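Local coordinates for phosphate-binding protein PstS 2 (Streptococcus pneumoniae, PDB 4H1X), which probably serves as the solute-binding subunit of the PstSACB ABC transporter, capturing phosphate for import into the cell, at residues Lys81-Gly87 and Lys241-Met247; Glu99-Gln103 and Gly231-Val235; Tyr149-Ser155 and Tyr177-Glu183; Lys157-Ser163 and Ala205-Ser211. One frame throughout, in Å; residues are numbered along the deposited sequence.

Contact 1: residues Lys81-Gly87 and Lys241-Met247; sequences KALEIDG and KASQVSM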
loop_
_atom_site.group_PDB
_atom_site.type_symbol
_atom_site.label_atom_id
_atom_site.label_comp_id
_atom_site.label_asym_id
_atom_site.label_seq_id
_atom_site.Cartn_x
_atom_site.Cartn_y
_atom_site.Cartn_z
ATOM N N LYS A 81 5.428 -8.596 -17.007
ATOM C CA LYS A 81 5.282 -9.904 -16.371
ATOM C C LYS A 81 5.626 -9.827 -14.870
ATOM O O LYS A 81 6.716 -9.388 -14.526
ATOM C CB LYS A 81 6.180 -10.921 -17.069
ATOM C CG LYS A 81 6.093 -12.312 -16.444
ATOM C CD LYS A 81 6.738 -13.388 -17.289
ATOM C CE LYS A 81 8.223 -13.459 -17.129
ATOM N NZ LYS A 81 8.784 -14.660 -17.820
ATOM N N ALA A 82 4.718 -10.258 -13.997
ATOM C CA ALA A 82 5.000 -10.279 -12.553
ATOM C C ALA A 82 5.826 -11.531 -12.223
ATOM O O ALA A 82 5.479 -12.654 -12.642
ATOM C CB ALA A 82 3.716 -10.253 -11.725
ATOM N N LEU A 83 6.939 -11.327 -11.492
ATOM C CA LEU A 83 7.763 -12.438 -11.038
ATOM C C LEU A 83 7.093 -13.140 -9.878
ATOM O O LEU A 83 6.391 -12.505 -9.089
ATOM C CB LEU A 83 9.160 -11.947 -10.582
ATOM C CG LEU A 83 10.112 -11.392 -11.651
ATOM C CD1 LEU A 83 11.408 -10.871 -11.010
ATOM C CD2 LEU A 83 10.436 -12.427 -12.706
ATOM N N GLU A 84 7.334 -14.451 -9.749
ATOM C CA GLU A 84 6.893 -15.162 -8.559
ATOM C C GLU A 84 7.955 -14.871 -7.484
ATOM O O GLU A 84 9.133 -14.721 -7.830
ATOM C CB GLU A 84 6.737 -16.671 -8.851
ATOM C CG GLU A 84 5.618 -16.938 -9.854
ATOM C CD GLU A 84 5.314 -18.401 -10.118
ATOM O OE1 GLU A 84 6.116 -19.267 -9.697
ATOM O OE2 GLU A 84 4.276 -18.677 -10.760
ATOM N N ILE A 85 7.553 -14.739 -6.213
ATOM C CA ILE A 85 8.515 -14.482 -5.135
ATOM C C ILE A 85 8.447 -15.661 -4.178
ATOM O O ILE A 85 7.370 -15.974 -3.654
ATOM C CB ILE A 85 8.312 -13.109 -4.445
ATOM C CG1 ILE A 85 8.725 -11.968 -5.385
ATOM C CG2 ILE A 85 9.120 -13.019 -3.146
ATOM C CD1 ILE A 85 7.648 -11.383 -6.116
ATOM N N ASP A 86 9.593 -16.352 -4.003
ATOM C CA ASP A 86 9.690 -17.574 -3.177
ATOM C C ASP A 86 8.737 -18.645 -3.733
ATOM O O ASP A 86 8.058 -19.341 -2.970
ATOM C CB ASP A 86 9.373 -17.296 -1.693
ATOM C CG ASP A 86 10.296 -16.357 -0.938
ATOM O OD1 ASP A 86 11.530 -16.396 -1.188
ATOM O OD2 ASP A 86 9.801 -15.667 -0.015
ATOM N N GLY A 87 8.659 -18.720 -5.062
ATOM C CA GLY A 87 7.790 -19.643 -5.785
ATOM C C GLY A 87 6.297 -19.371 -5.687
ATOM O O GLY A 87 5.507 -20.192 -6.179
ATOM N N LYS A 241 12.919 -14.285 -19.794
ATOM C CA LYS A 241 12.668 -15.710 -19.537
ATOM C C LYS A 241 12.588 -16.015 -18.022
ATOM O O LYS A 241 11.970 -17.009 -17.665
ATOM C CB LYS A 241 13.707 -16.616 -20.237
ATOM C CG LYS A 241 15.085 -16.700 -19.580
ATOM C CD LYS A 241 15.899 -17.879 -20.132
ATOM C CE LYS A 241 17.203 -18.084 -19.395
ATOM N NZ LYS A 241 18.022 -19.172 -20.006
ATOM N N ALA A 242 13.167 -15.160 -17.149
ATOM C CA ALA A 242 13.084 -15.330 -15.679
ATOM C C ALA A 242 11.619 -15.267 -15.217
ATOM O O ALA A 242 10.856 -14.457 -15.742
ATOM C CB ALA A 242 13.890 -14.253 -14.969
ATOM N N SER A 243 11.225 -16.121 -14.265
ATOM C CA SER A 243 9.837 -16.135 -13.814
ATOM C C SER A 243 9.739 -16.093 -12.303
ATOM O O SER A 243 8.651 -15.882 -11.777
ATOM C CB SER A 243 9.112 -17.367 -14.357
ATOM O OG SER A 243 9.667 -18.562 -13.834
ATOM N N GLN A 244 10.855 -16.345 -11.601
ATOM C CA GLN A 244 10.809 -16.312 -10.139
ATOM C C GLN A 244 12.118 -15.846 -9.527
ATOM O O GLN A 244 13.200 -16.065 -10.080
ATOM C CB GLN A 244 10.392 -17.677 -9.545
ATOM C CG GLN A 244 11.367 -18.819 -9.786
ATOM C CD GLN A 244 10.866 -20.088 -9.151
ATOM O OE1 GLN A 244 10.543 -21.061 -9.840
ATOM N NE2 GLN A 244 10.784 -20.100 -7.819
ATOM N N VAL A 245 11.999 -15.206 -8.364
ATOM C CA VAL A 245 13.152 -14.765 -7.583
ATOM C C VAL A 245 12.911 -15.097 -6.140
ATOM O O VAL A 245 11.774 -15.045 -5.680
ATOM C CB VAL A 245 13.517 -13.252 -7.749
ATOM C CG1 VAL A 245 14.205 -12.992 -9.083
ATOM C CG2 VAL A 245 12.305 -12.338 -7.563
ATOM N N SER A 246 13.982 -15.405 -5.403
ATOM C CA SER A 246 13.863 -15.551 -3.957
ATOM C C SER A 246 13.836 -14.144 -3.336
ATOM O O SER A 246 14.206 -13.176 -4.022
ATOM C CB SER A 246 15.055 -16.343 -3.410
ATOM O OG SER A 246 16.286 -15.679 -3.678
HETATM N N MSE A 247 13.445 -14.021 -2.050
HETATM C CA MSE A 247 13.466 -12.724 -1.371
HETATM C C MSE A 247 14.918 -12.233 -1.270
HETATM O O MSE A 247 15.145 -11.041 -1.402
HETATM C CB MSE A 247 12.795 -12.775 0.012
HETATM C CG MSE A 247 11.263 -12.750 -0.036
HETATM SE SE MSE A 247 10.404 -10.997 -0.287
HETATM C CE MSE A 247 10.937 -10.120 1.401
HETATM O O HOH W 1 6.647 -14.846 -13.550
#
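The carbonyl oxygen of Ser243 is gripped twice. Glu84 N meets it at 2.8 Å on an almost straight N-H line (178°), and a water donates to it while also donating to Ala82 O at 2.6 Å. That water bridges the two segments beside the break in strand 81-85, before the direct pairing begins. Beyond it Val245 N gives to Glu84 O at 3.0 Å, and Asp86 N to Val245 O.

At the Lys81 end, the lysine folds at its third torsion (chi3 81°), which brings NZ down on Ala242 O at 2.9 Å, from above the carbonyl plane; the same ammonium also bonds Asn240 O. In the buried layer Leu83 lays CD1 against Val245 CG2 at 3.9 Å, the two side chains crossing obliquely. Leu83 CD2 sits by the Ala242 carbonyl.

At the Asp86 end, OD1 of the aspartate takes the backbone N-H of Met247 (a selenomethionine) at 3.2 Å, approached from above the carboxylate plane. Its charge lies at the start of helix 247-254, whose first turn would probably stabilise it. Ser246 OG bonds Glu249 N there as a serine N-cap. The whole is a short parallel strand pair, 244-245 alongside strand 81-85 of the sheet, running directly into a capped helix.

Contact 2: residues Glu99-Gln103 and Gly231-Val235; sequences EYPLQ and GIAVV
Leu102, Ile232 and Tyr100 carry this contact, where the loop before strand 103-110 comes down on strand 223-236. The two strands are antiparallel neighbours and link the two lobes of the periplasmic-binding-protein fold; their pairing starts here with Gln103 and Gly231, a non-hydrogen-bonded pair.

Leu102 is the centre of an inverse gamma turn, and its carbonyl accepts from Ile232 N at 2.9 Å, the donor standing above the carbonyl plane. Leu102 CB packs on Ile232 CB at 4.2 Å. In one of its two conformers Leu102 CD1 also reaches Val234 CG2, with Leu250 of helix 247-254 lying against both residues.

Tyr100 comes in with its ring edge. With CG anti to the backbone N (chi1 -172°), the ring extends toward the strand, and OH donates to Ile232 O at 2.6 Å, in the carbonyl plane. A water in turn donates to the phenol oxygen at 2.8 Å and accepts from Val234 N, so the hydroxyl both gives and receives a hydrogen bond.

The loop itself is braced by Gln103. Its CG sits between backbone N and carbonyl carbon (chi1 61°), the chain extended beyond, and NE2 gives to Tyr100 O at 2.8 Å, an almost straight bond (175°) with the acceptor in the plane of the Gln103 amide; NE2 also bonds Val95 O.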
loop_
_atom_site.group_PDB
_atom_site.type_symbol
_atom_site.label_atom_id
_atom_site.label_comp_id
_atom_site.label_asym_id
_atom_site.label_seq_id
_atom_site.Cartn_x
_atom_site.Cartn_y
_atom_site.Cartn_z
ATOM N N GLU A 99 0.554 -16.120 1.846
ATOM C CA GLU A 99 1.644 -16.822 1.154
ATOM C C GLU A 99 2.547 -15.839 0.412
ATOM O O GLU A 99 3.760 -16.058 0.325
ATOM C CB GLU A 99 1.092 -17.813 0.135
ATOM C CG GLU A 99 0.615 -19.150 0.666
ATOM C CD GLU A 99 0.271 -20.048 -0.506
ATOM O OE1 GLU A 99 -0.894 -20.001 -0.962
ATOM O OE2 GLU A 99 1.201 -20.688 -1.052
ATOM N N TYR A 100 1.946 -14.795 -0.176
ATOM C CA TYR A 100 2.683 -13.790 -0.945
ATOM C C TYR A 100 3.233 -12.723 0.024
ATOM O O TYR A 100 2.459 -12.054 0.700
ATOM C CB TYR A 100 1.798 -13.203 -2.051
ATOM C CG TYR A 100 2.585 -12.304 -2.966
ATOM C CD1 TYR A 100 3.430 -12.835 -3.937
ATOM C CD2 TYR A 100 2.515 -10.918 -2.841
ATOM C CE1 TYR A 100 4.177 -12.009 -4.775
ATOM C CE2 TYR A 100 3.234 -10.082 -3.690
ATOM C CZ TYR A 100 4.073 -10.629 -4.649
ATOM O OH TYR A 100 4.776 -9.794 -5.488
ATOM N N PRO A 101 4.571 -12.594 0.145
ATOM C CA PRO A 101 5.147 -11.733 1.196
ATOM C C PRO A 101 5.228 -10.220 0.939
ATOM O O PRO A 101 5.310 -9.473 1.924
ATOM C CB PRO A 101 6.552 -12.310 1.372
ATOM C CG PRO A 101 6.906 -12.825 0.034
ATOM C CD PRO A 101 5.629 -13.331 -0.585
ATOM N N LEU A 102 5.219 -9.768 -0.327
ATOM C CA LEU A 102 5.300 -8.331 -0.629
ATOM C C LEU A 102 3.923 -7.724 -0.561
ATOM O O LEU A 102 3.218 -7.605 -1.571
ATOM C CB LEU A 102 5.935 -8.051 -1.990
ATOM C CG LEU A 102 7.298 -8.656 -2.254
ATOM C CD1 LEU A 102 7.627 -8.533 -3.710
ATOM C CD2 LEU A 102 8.368 -7.990 -1.412
ATOM N N GLN A 103 3.510 -7.402 0.653
ATOM C CA GLN A 103 2.193 -6.819 0.895
ATOM C C GLN A 103 2.230 -6.053 2.186
ATOM O O GLN A 103 3.096 -6.283 3.055
ATOM C CB GLN A 103 1.106 -7.918 0.967
ATOM C CG GLN A 103 1.333 -8.928 2.110
ATOM C CD GLN A 103 0.124 -9.777 2.367
ATOM O OE1 GLN A 103 -0.881 -9.327 2.946
ATOM N NE2 GLN A 103 0.178 -11.011 1.905
ATOM N N GLY A 231 -0.904 -5.297 -2.213
ATOM C CA GLY A 231 0.189 -6.154 -2.641
ATOM C C GLY A 231 1.098 -5.359 -3.567
ATOM O O GLY A 231 0.673 -4.355 -4.169
ATOM N N ILE A 232 2.358 -5.771 -3.652
ATOM C CA ILE A 232 3.347 -5.166 -4.538
ATOM C C ILE A 232 3.826 -6.262 -5.497
ATOM O O ILE A 232 4.210 -7.345 -5.055
ATOM C CB ILE A 232 4.509 -4.503 -3.756
ATOM C CG1 ILE A 232 4.012 -3.293 -2.914
ATOM C CG2 ILE A 232 5.656 -4.091 -4.707
ATOM C CD1 ILE A 232 4.985 -2.834 -1.824
ATOM N N ALA A 233 3.741 -6.000 -6.792
ATOM C CA ALA A 233 4.211 -6.909 -7.834
ATOM C C ALA A 233 5.577 -6.448 -8.300
ATOM O O ALA A 233 5.784 -5.236 -8.510
ATOM C CB ALA A 233 3.236 -6.914 -9.016
ATOM N N VAL A 234 6.489 -7.390 -8.462
ATOM C CA VAL A 234 7.820 -7.150 -9.030
ATOM C C VAL A 234 7.686 -7.525 -10.481
ATOM O O VAL A 234 7.348 -8.683 -10.789
ATOM C CB VAL A 234 8.938 -7.928 -8.303
ATOM C CG1 VAL A 234 10.278 -7.681 -8.990
ATOM C CG2 VAL A 234 9.009 -7.525 -6.835
ATOM N N VAL A 235 7.909 -6.571 -11.370
ATOM C CA VAL A 235 7.612 -6.790 -12.773
ATOM C C VAL A 235 8.863 -6.683 -13.659
ATOM O O VAL A 235 9.750 -5.856 -13.419
ATOM C CB VAL A 235 6.493 -5.819 -13.274
ATOM C CG1 VAL A 235 5.131 -6.179 -12.668
ATOM C CG2 VAL A 235 6.830 -4.339 -12.998
HETATM O O HOH W 2 5.571 -10.031 -8.121
#

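Contact 3: residues Tyr149-Ser155 and Tyr177-Glu183; sequences YTSQHLS and YKKENPE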
loop_
_atom_site.group_PDB
_atom_site.type_symbol
_atom_site.label_atom_id
_atom_site.label_comp_id
_atom_site.label_asym_id
_atom_site.label_seq_id
_atom_site.Cartn_x
_atom_site.Cartn_y
_atom_site.Cartn_z
ATOM N N TYR A 149 -25.342 -1.139 4.920
ATOM C CA TYR A 149 -25.316 0.278 5.306
ATOM C C TYR A 149 -26.558 1.002 4.771
ATOM O O TYR A 149 -26.843 0.923 3.573
ATOM C CB TYR A 149 -24.045 1.002 4.776
ATOM C CG TYR A 149 -23.996 2.468 5.168
ATOM C CD1 TYR A 149 -23.503 2.863 6.409
ATOM C CD2 TYR A 149 -24.469 3.458 4.309
ATOM C CE1 TYR A 149 -23.496 4.204 6.796
ATOM C CE2 TYR A 149 -24.487 4.799 4.689
ATOM C CZ TYR A 149 -23.996 5.169 5.933
ATOM O OH TYR A 149 -24.009 6.487 6.302
ATOM N N THR A 150 -27.225 1.787 5.626
ATOM C CA THR A 150 -28.340 2.674 5.261
ATOM C C THR A 150 -27.983 4.074 5.785
ATOM O O THR A 150 -27.653 4.224 6.970
ATOM C CB THR A 150 -29.703 2.141 5.768
ATOM O OG1 THR A 150 -29.993 0.915 5.086
ATOM C CG2 THR A 150 -30.854 3.143 5.543
ATOM N N SER A 151 -28.039 5.097 4.910
ATOM C CA SER A 151 -27.682 6.463 5.334
ATOM C C SER A 151 -28.615 7.030 6.414
ATOM O O SER A 151 -29.829 6.813 6.370
ATOM C CB SER A 151 -27.655 7.420 4.148
ATOM O OG SER A 151 -27.273 8.718 4.579
ATOM N N GLN A 152 -28.027 7.759 7.378
ATOM C CA GLN A 152 -28.753 8.438 8.470
ATOM C C GLN A 152 -28.888 9.919 8.101
ATOM O O GLN A 152 -29.503 10.696 8.845
ATOM C CB GLN A 152 -28.033 8.271 9.840
ATOM C CG GLN A 152 -27.409 6.885 10.082
ATOM C CD GLN A 152 -27.095 6.567 11.529
ATOM O OE1 GLN A 152 -26.587 7.396 12.293
ATOM N NE2 GLN A 152 -27.332 5.320 11.925
ATOM N N HIS A 153 -28.297 10.296 6.926
ATOM C CA HIS A 153 -28.217 11.645 6.353
ATOM C C HIS A 153 -27.685 12.567 7.439
ATOM O O HIS A 153 -28.348 13.526 7.859
ATOM C CB HIS A 153 -29.566 12.095 5.768
ATOM C CG HIS A 153 -30.052 11.183 4.689
ATOM N ND1 HIS A 153 -29.580 11.286 3.388
ATOM C CD2 HIS A 153 -30.914 10.141 4.763
ATOM C CE1 HIS A 153 -30.185 10.322 2.711
ATOM N NE2 HIS A 153 -31.002 9.609 3.496
ATOM N N LEU A 154 -26.493 12.198 7.958
ATOM C CA LEU A 154 -25.862 12.904 9.063
ATOM C C LEU A 154 -25.257 14.200 8.630
ATOM O O LEU A 154 -25.201 14.523 7.441
ATOM C CB LEU A 154 -24.797 12.051 9.761
ATOM C CG LEU A 154 -25.275 10.824 10.546
ATOM C CD1 LEU A 154 -24.098 10.085 11.142
ATOM C CD2 LEU A 154 -26.258 11.199 11.654
ATOM N N SER A 155 -24.851 14.977 9.624
ATOM C CA SER A 155 -24.223 16.251 9.398
ATOM C C SER A 155 -23.065 16.353 10.337
ATOM O O SER A 155 -23.107 15.817 11.444
ATOM C CB SER A 155 -25.209 17.395 9.608
ATOM O OG SER A 155 -24.649 18.605 9.130
ATOM N N TYR A 177 -19.284 7.841 0.543
ATOM C CA TYR A 177 -20.011 8.149 1.770
ATOM C C TYR A 177 -20.795 9.464 1.646
ATOM O O TYR A 177 -21.946 9.521 2.079
ATOM C CB TYR A 177 -19.053 8.224 2.963
ATOM C CG TYR A 177 -19.751 8.470 4.289
ATOM C CD1 TYR A 177 -20.371 7.429 4.975
ATOM C CD2 TYR A 177 -19.725 9.727 4.890
ATOM C CE1 TYR A 177 -20.931 7.629 6.240
ATOM C CE2 TYR A 177 -20.316 9.948 6.132
ATOM C CZ TYR A 177 -20.901 8.891 6.809
ATOM O OH TYR A 177 -21.490 9.105 8.025
ATOM N N LYS A 178 -20.165 10.513 1.067
ATOM C CA LYS A 178 -20.775 11.847 0.921
ATOM C C LYS A 178 -21.925 11.831 -0.083
ATOM O O LYS A 178 -22.848 12.626 0.053
ATOM C CB LYS A 178 -19.724 12.896 0.573
ATOM C CG LYS A 178 -18.795 13.157 1.781
ATOM C CD LYS A 178 -17.896 14.366 1.623
ATOM C CE LYS A 178 -16.755 14.139 0.674
ATOM N NZ LYS A 178 -16.198 15.429 0.200
ATOM N N LYS A 179 -21.935 10.864 -1.007
ATOM C CA LYS A 179 -23.048 10.688 -1.945
ATOM C C LYS A 179 -24.307 10.326 -1.120
ATOM O O LYS A 179 -25.395 10.817 -1.402
ATOM C CB LYS A 179 -22.699 9.598 -2.984
ATOM C CG LYS A 179 -23.724 9.521 -4.116
ATOM C CD LYS A 179 -23.531 8.283 -4.964
ATOM C CE LYS A 179 -24.495 8.268 -6.128
ATOM N NZ LYS A 179 -24.203 7.155 -7.069
ATOM N N GLU A 180 -24.107 9.500 -0.063
ATOM C CA GLU A 180 -25.171 9.048 0.835
ATOM C C GLU A 180 -25.445 10.061 1.946
ATOM O O GLU A 180 -26.544 10.083 2.485
ATOM C CB GLU A 180 -24.803 7.686 1.468
ATOM C CG GLU A 180 -24.733 6.521 0.485
ATOM C CD GLU A 180 -26.037 5.940 -0.033
ATOM O OE1 GLU A 180 -27.119 6.305 0.484
ATOM O OE2 GLU A 180 -25.971 5.085 -0.945
ATOM N N ASN A 181 -24.438 10.869 2.314
ATOM C CA ASN A 181 -24.511 11.857 3.393
ATOM C C ASN A 181 -24.029 13.226 2.890
ATOM O O ASN A 181 -22.920 13.656 3.236
ATOM C CB ASN A 181 -23.647 11.361 4.560
ATOM C CG ASN A 181 -24.156 10.077 5.170
ATOM O OD1 ASN A 181 -25.106 10.076 5.951
ATOM N ND2 ASN A 181 -23.561 8.962 4.797
ATOM N N PRO A 182 -24.853 13.930 2.066
ATOM C CA PRO A 182 -24.393 15.195 1.464
ATOM C C PRO A 182 -24.029 16.326 2.434
ATOM O O PRO A 182 -23.294 17.228 2.010
ATOM C CB PRO A 182 -25.571 15.623 0.567
ATOM C CG PRO A 182 -26.738 14.846 1.051
ATOM C CD PRO A 182 -26.169 13.540 1.518
ATOM N N GLU A 183 -24.507 16.302 3.690
ATOM C CA GLU A 183 -24.184 17.376 4.650
ATOM C C GLU A 183 -23.013 17.014 5.586
ATOM O O GLU A 183 -22.832 17.646 6.635
ATOM C CB GLU A 183 -25.430 17.780 5.439
ATOM C CG GLU A 183 -26.408 18.473 4.500
ATOM C CD GLU A 183 -27.663 19.075 5.099
ATOM O OE1 GLU A 183 -28.359 18.377 5.873
ATOM O OE2 GLU A 183 -27.994 20.223 4.723
HETATM O O HOH W 3 -28.625 4.801 2.134
HETATM O O HOH W 4 -25.471 8.549 7.839
HETATM O O HOH W 5 -26.236 14.266 5.025
#
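The side-chain amide of Asn181 and the two rings of Tyr149 and Tyr177 set the geometry here. The tyrosines cross at about a right angle, with Tyr149 OH 3.3 Å from Tyr177 CE1. Asn181 comes at Tyr149 from the opposite direction, its amide plane 73° from the ring, and ND2 donates to Tyr149 OH at 2.9 Å, the phenol oxygen lying close to the amide plane. The same nitrogen sits 3.2 Å above the plane of the Tyr177 ring, over its centre, and it also donates to Tyr177 O at 3.2 Å. That carbonyl takes Asn181 N as well, so backbone and side chain of one residue close on it together. With CG beside its own backbone N (chi1 -64°), Asn181 can fold its amide back toward the helix in this way.

At the other end of the amide, OD1 faces the loop. Leu154 N gives to it at 3.2 Å, tilted 16° from the carbonyl plane, and a water joins it to Gln152 N. Ser151 OG lies within bonding distance of both Asn181 OD1 and Glu180 O, at 2.9 and 2.6 Å, and over the centre of the His153 ring. Further along, Ser155 OG donates to Glu183 O.

The contact ties the lead-in of strand 155-162 to the C-terminal end of helix 164-180, within a beta-alpha-beta unit completed by strand 183-190. Helix 116-126 closes over it: Asp120 hydrogen-bonds both tyrosine hydroxyls, while Phe121 and Phe124 meet Tyr177 and Tyr149 edge-to-face.

Contact 4: residues Lys157-Ser163 and Ala205-Ser211; sequences KLSVVGS and ADIGMVS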
loop_
_atom_site.group_PDB
_atom_site.type_symbol
_atom_site.label_atom_id
_atom_site.label_comp_id
_atom_site.label_asym_id
_atom_site.label_seq_id
_atom_site.Cartn_x
_atom_site.Cartn_y
_atom_site.Cartn_z
ATOM N N LYS A 157 -18.482 17.225 10.561
ATOM C CA LYS A 157 -17.179 17.165 9.909
ATOM C C LYS A 157 -16.345 16.034 10.486
ATOM O O LYS A 157 -16.374 15.782 11.693
ATOM C CB LYS A 157 -16.433 18.510 10.051
ATOM C CG LYS A 157 -15.074 18.574 9.326
ATOM C CD LYS A 157 -14.157 19.659 9.881
ATOM C CE LYS A 157 -12.757 19.153 10.166
ATOM N NZ LYS A 157 -12.620 18.634 11.560
ATOM N N LEU A 158 -15.566 15.386 9.611
ATOM C CA LEU A 158 -14.643 14.340 9.978
ATOM C C LEU A 158 -13.268 14.723 9.524
ATOM O O LEU A 158 -13.103 15.268 8.414
ATOM C CB LEU A 158 -15.008 12.993 9.351
ATOM C CG LEU A 158 -16.079 12.207 10.056
ATOM C CD1 LEU A 158 -16.427 10.978 9.250
ATOM C CD2 LEU A 158 -15.630 11.815 11.463
ATOM N N SER A 159 -12.280 14.452 10.376
ATOM C CA SER A 159 -10.877 14.682 10.030
ATOM C C SER A 159 -10.186 13.334 9.993
ATOM O O SER A 159 -10.184 12.605 11.002
ATOM C CB SER A 159 -10.210 15.624 11.028
ATOM O OG SER A 159 -8.835 15.756 10.698
ATOM N N VAL A 160 -9.633 12.985 8.834
ATOM C CA VAL A 160 -8.944 11.701 8.624
ATOM C C VAL A 160 -7.490 12.040 8.286
ATOM O O VAL A 160 -7.242 12.818 7.364
ATOM C CB VAL A 160 -9.636 10.805 7.557
ATOM C CG1 VAL A 160 -8.932 9.454 7.484
ATOM C CG2 VAL A 160 -11.128 10.602 7.873
ATOM N N VAL A 161 -6.531 11.551 9.086
ATOM C CA VAL A 161 -5.141 11.969 8.941
ATOM C C VAL A 161 -4.173 10.811 8.885
ATOM O O VAL A 161 -4.325 9.879 9.673
ATOM C CB VAL A 161 -4.774 12.872 10.166
ATOM C CG1 VAL A 161 -3.294 13.267 10.159
ATOM C CG2 VAL A 161 -5.687 14.116 10.254
ATOM N N GLY A 162 -3.122 10.926 8.059
ATOM C CA GLY A 162 -2.083 9.907 8.101
ATOM C C GLY A 162 -1.346 9.592 6.829
ATOM O O GLY A 162 -1.116 10.470 5.990
ATOM N N SER A 163 -1.087 8.301 6.641
ATOM C CA SER A 163 -0.278 7.774 5.534
ATOM C C SER A 163 -0.721 8.269 4.165
ATOM O O SER A 163 -1.898 8.163 3.813
ATOM C CB SER A 163 -0.309 6.251 5.540
ATOM O OG SER A 163 0.398 5.754 4.421
ATOM N N ALA A 205 -7.549 14.402 15.077
ATOM C CA ALA A 205 -8.100 13.604 13.988
ATOM C C ALA A 205 -9.100 12.654 14.577
ATOM O O ALA A 205 -8.868 12.102 15.662
ATOM C CB ALA A 205 -7.008 12.817 13.282
ATOM N N ASP A 206 -10.167 12.397 13.838
ATOM C CA ASP A 206 -11.160 11.427 14.248
ATOM C C ASP A 206 -10.641 10.019 13.921
ATOM O O ASP A 206 -10.855 9.081 14.680
ATOM C CB ASP A 206 -12.488 11.728 13.555
ATOM C CG ASP A 206 -13.008 13.133 13.877
ATOM O OD1 ASP A 206 -13.240 13.419 15.059
ATOM O OD2 ASP A 206 -13.082 13.971 12.953
ATOM N N ILE A 207 -10.030 9.876 12.740
ATOM C CA ILE A 207 -9.540 8.581 12.257
ATOM C C ILE A 207 -8.129 8.773 11.707
ATOM O O ILE A 207 -7.862 9.777 11.022
ATOM C CB ILE A 207 -10.502 8.042 11.157
ATOM C CG1 ILE A 207 -11.945 7.836 11.726
ATOM C CG2 ILE A 207 -10.004 6.718 10.550
ATOM C CD1 ILE A 207 -13.060 7.715 10.629
ATOM N N GLY A 208 -7.271 7.804 11.987
ATOM C CA GLY A 208 -5.901 7.801 11.482
ATOM C C GLY A 208 -5.729 6.754 10.407
ATOM O O GLY A 208 -6.434 5.736 10.411
HETATM N N MSE A 209 -4.785 6.994 9.488
HETATM C CA MSE A 209 -4.444 6.096 8.383
HETATM C C MSE A 209 -3.000 5.669 8.552
HETATM O O MSE A 209 -2.113 6.519 8.640
HETATM C CB MSE A 209 -4.625 6.750 7.002
HETATM C CG MSE A 209 -5.969 7.410 6.782
HETATM SE SE MSE A 209 -6.001 8.255 4.999
HETATM C CE MSE A 209 -4.781 9.750 5.258
ATOM N N VAL A 210 -2.775 4.362 8.611
ATOM C CA VAL A 210 -1.466 3.747 8.889
ATOM C C VAL A 210 -1.252 2.644 7.856
ATOM O O VAL A 210 -2.031 1.701 7.823
ATOM C CB VAL A 210 -1.441 3.224 10.361
ATOM C CG1 VAL A 210 -0.117 2.510 10.672
ATOM C CG2 VAL A 210 -1.686 4.366 11.366
ATOM N N SER A 211 -0.209 2.749 7.012
ATOM C CA SER A 211 0.001 1.752 5.939
ATOM C C SER A 211 1.026 0.669 6.345
ATOM O O SER A 211 1.829 0.219 5.524
ATOM C CB SER A 211 0.453 2.461 4.659
ATOM O OG SER A 211 1.489 3.373 4.993
#
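Backbone bonds do most of the holding between Lys157-Ser163 and Ala205-Ser211, whose strands 157-162 and 207-210 run parallel, 26° apart. Val161 N gives to Ile207 O at 2.9 Å, Val161 O takes Met209 N, and Ser163 N closes the ladder on Met209 O at 175°. At the start of the pairing Ser159 O accepts two donors, Asp206 N at 2.8 Å and Ile207 N at 3.2 Å.

Side-chain bonds finish both ends. The carboxylate of Asp206, its CG beside the backbone N (chi1 -59°), stands in for a strand carbonyl: OD2 takes Ser159 N at 2.7 Å through its anti lone pair. At the opposite end the hydroxyls of Ser163 and Ser211 share a bond, OG to OG 2.7 Å. The side chain of Ser163 is about 6 Å from a bound citrate, probably from the crystallisation liquor, so this end may border the ligand cleft.

The apolar contacts fall on two faces. On one, Val160 CG1 meets Met209 CG at 3.7 Å, the side chains at about a right angle; Met209, a selenomethionine, bends at its last torsion so that CE lies near Gly162 N. On the other, Val161 CG2 touches Ala205 CB at 3.5 Å.

Strand 155-162 lies between 183-190 and 207-210, all parallel, while 207-210 also borders 103-110, antiparallel. Helix 164-180 covers Val160 and Met209, helix 116-126 packs on Leu158 and Ile207, and helix 193-202 lies against Ala205 from the face shared with Val161.

Contacts 2 and 4 are buried, while contacts 1 and 3 lie further out and are only partly so. Contacts 1 and 2 adjoin in one lobe: strand 81-85 neighbours 223-236, and Leu83 N probably bonds Val234 O. Contacts 3 and 4 lie in the other lobe and meet along strand 155-162, contact 3 at its lead-in and contact 4 along its length, with about 36 Å between the centres of contacts 1 and 4. Contacts 1 and 4 are both parallel strand pairings in which an aspartate takes a backbone N-H: that of a helix start in contact 1, that of the partner strand in contact 4. Contact 2 hangs on a tyrosine hydroxyl and a turn, contact 3 on a polar asparagine network with waters.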